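Local coordinates for protein eukaryotic translation initiation factor 5A-2 (Arabidopsis thaliana, PDB 3HKS) that promotes translation elongation and termination, binding between the exit and peptidyl sites of the ribosome to rescue ribosomes stalled on polyproline and other difficult motifs, at residues 122-127 against 132-137. Numbering follows the deposited sequence.
Sequences LKLPTD and AQMRLG. With EDO (1,2-ethanediol), chain F.
M134 reaches from helix 128-139 to the loop that leads into that same helix, and its thioether end meets two neighbouring loop residues. The sulfur SD lies 3.8 Å from CD of P125, while the methyl CE sits 4.1 Å from CD2 of L124, whose side chain runs past the methionine in the opposite direction. A bend at the last torsion (chi3 65°) turns CE off the line of an otherwise extended chain and brings it to the leucine. Methionine suits this buried place because its long, unbranched end can touch both; beyond them it packs on L100, I103, V146 and V160 of the OB-fold strands. Leucine's branched end offers M134 one methyl while the side chain also touches I103, and proline gives the sulfur an apolar ring with no N-H needing a partner.

Toward solvent the packing thins. There R135 lends the aliphatic part of its side chain, CG lying 4.5 Å from CD2 of L124, which lets an exposed arginine border an apolar patch. Past P125, D127 is the N-cap of the helix: its OD1 accepts a hydrogen bond from L130 N. Apart from this apolar contact, an ethanediol, probably from the crystallisation liquor, accepts a hydrogen bond from K123 N through O1 (3.1 Å) and is also hydrogen-bonded to I157 N.

No hydrogen bond links the two segments, which implies that dispersion and hydrophobic burial hold their side chains together, while the D127 cap and the P125 O to T131 OG1 hydrogen bond probably steady the first turn of the helix that joins them.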
loop_
_atom_site.group_PDB
_atom_site.type_symbol
_atom_site.label_atom_id
_atom_site.label_comp_id
_atom_site.label_asym_id
_atom_site.label_seq_id
_atom_site.Cartn_x
_atom_site.Cartn_y
_atom_site.Cartn_z
ATOM N N LEU A 122 -12.204 8.060 -2.811
ATOM C CA LEU A 122 -11.676 7.092 -3.774
ATOM C C LEU A 122 -12.570 6.883 -4.986
ATOM O O LEU A 122 -13.789 7.068 -4.929
ATOM C CB LEU A 122 -11.421 5.740 -3.101
ATOM C CG LEU A 122 -10.408 5.684 -1.961
ATOM C CD1 LEU A 122 -10.136 4.220 -1.600
ATOM C CD2 LEU A 122 -9.128 6.424 -2.334
ATOM N N LYS A 123 -11.944 6.485 -6.083
ATOM C CA LYS A 123 -12.650 6.136 -7.294
ATOM C C LYS A 123 -12.518 4.645 -7.545
ATOM O O LYS A 123 -11.769 3.950 -6.843
ATOM C CB LYS A 123 -12.121 6.952 -8.474
ATOM C CG LYS A 123 -12.252 8.469 -8.242
ATOM C CD LYS A 123 -12.155 9.263 -9.528
ATOM C CE LYS A 123 -13.456 9.195 -10.328
ATOM N NZ LYS A 123 -13.464 10.199 -11.428
ATOM N N LEU A 124 -13.290 4.155 -8.515
ATOM C CA LEU A 124 -13.221 2.761 -8.936
ATOM C C LEU A 124 -11.796 2.413 -9.386
ATOM O O LEU A 124 -11.146 3.215 -10.064
ATOM C CB LEU A 124 -14.223 2.485 -10.065
ATOM C CG LEU A 124 -15.708 2.487 -9.683
ATOM C CD1 LEU A 124 -16.572 2.683 -10.918
ATOM C CD2 LEU A 124 -16.071 1.177 -8.985
ATOM N N PRO A 125 -11.307 1.219 -9.007
ATOM C CA PRO A 125 -9.920 0.912 -9.387
ATOM C C PRO A 125 -9.768 0.753 -10.905
ATOM O O PRO A 125 -10.747 0.469 -11.599
ATOM C CB PRO A 125 -9.621 -0.403 -8.658
ATOM C CG PRO A 125 -10.968 -0.985 -8.297
ATOM C CD PRO A 125 -11.967 0.119 -8.267
ATOM N N THR A 126 -8.552 0.951 -11.411
ATOM C CA THR A 126 -8.258 0.778 -12.844
ATOM C C THR A 126 -8.389 -0.692 -13.294
ATOM O O THR A 126 -8.723 -0.961 -14.445
ATOM C CB THR A 126 -6.867 1.356 -13.215
ATOM O OG1 THR A 126 -5.844 0.638 -12.511
ATOM C CG2 THR A 126 -6.779 2.847 -12.857
ATOM N N ASP A 127 -8.160 -1.623 -12.375
ATOM C CA ASP A 127 -8.397 -3.055 -12.585
ATOM C C ASP A 127 -9.869 -3.340 -12.936
ATOM O O ASP A 127 -10.767 -3.107 -12.126
ATOM C CB ASP A 127 -7.998 -3.814 -11.315
ATOM C CG ASP A 127 -8.007 -5.329 -11.486
ATOM O OD1 ASP A 127 -9.038 -5.935 -11.849
ATOM O OD2 ASP A 127 -6.961 -5.941 -11.197
ATOM N N ALA A 132 -15.683 -4.499 -12.011
ATOM C CA ALA A 132 -16.861 -5.282 -12.351
ATOM C C ALA A 132 -17.435 -5.975 -11.116
ATOM O O ALA A 132 -18.654 -6.040 -10.956
ATOM C CB ALA A 132 -16.541 -6.295 -13.434
ATOM N N GLN A 133 -16.566 -6.500 -10.253
ATOM C CA GLN A 133 -17.014 -7.120 -8.997
ATOM C C GLN A 133 -17.785 -6.133 -8.111
ATOM O O GLN A 133 -18.826 -6.492 -7.546
ATOM C CB GLN A 133 -15.832 -7.674 -8.194
ATOM C CG GLN A 133 -15.266 -8.959 -8.722
ATOM C CD GLN A 133 -14.104 -9.446 -7.891
ATOM O OE1 GLN A 133 -14.292 -10.002 -6.810
ATOM N NE2 GLN A 133 -12.895 -9.246 -8.391
ATOM N N MET A 134 -17.257 -4.912 -7.994
ATOM C CA MET A 134 -17.877 -3.857 -7.188
ATOM C C MET A 134 -19.221 -3.425 -7.758
ATOM O O MET A 134 -20.199 -3.369 -7.026
ATOM C CB MET A 134 -16.950 -2.639 -7.050
ATOM C CG MET A 134 -15.716 -2.939 -6.219
ATOM S SD MET A 134 -14.547 -1.582 -6.134
ATOM C CE MET A 134 -15.505 -0.360 -5.264
ATOM N N ARG A 135 -19.246 -3.132 -9.063
ATOM C CA ARG A 135 -20.438 -2.662 -9.747
ATOM C C ARG A 135 -21.539 -3.712 -9.762
ATOM O O ARG A 135 -22.699 -3.387 -9.505
ATOM C CB ARG A 135 -20.127 -2.206 -11.180
ATOM C CG ARG A 135 -19.279 -0.931 -11.303
ATOM C CD ARG A 135 -19.226 -0.440 -12.759
ATOM N NE ARG A 135 -20.563 -0.005 -13.179
ATOM C CZ ARG A 135 -21.091 -0.173 -14.395
ATOM N NH1 ARG A 135 -20.411 -0.786 -15.362
ATOM N NH2 ARG A 135 -22.318 0.273 -14.643
ATOM N N LEU A 136 -21.174 -4.956 -10.073
ATOM C CA LEU A 136 -22.127 -6.066 -10.084
ATOM C C LEU A 136 -22.681 -6.348 -8.694
ATOM O O LEU A 136 -23.879 -6.479 -8.538
ATOM C CB LEU A 136 -21.495 -7.341 -10.646
ATOM C CG LEU A 136 -22.363 -8.603 -10.725
ATOM C CD1 LEU A 136 -23.499 -8.427 -11.732
ATOM C CD2 LEU A 136 -21.499 -9.810 -11.107
ATOM N N GLY A 137 -21.802 -6.458 -7.699
ATOM C CA GLY A 137 -22.214 -6.689 -6.317
ATOM C C GLY A 137 -23.143 -5.603 -5.794
ATOM O O GLY A 137 -24.116 -5.895 -5.118
HETATM C C1 EDO F . -8.642 4.630 -5.824
HETATM O O1 EDO F . -8.914 5.934 -6.379
HETATM C C2 EDO F . -8.503 3.604 -6.945
HETATM O O2 EDO F . -7.893 2.393 -6.470
#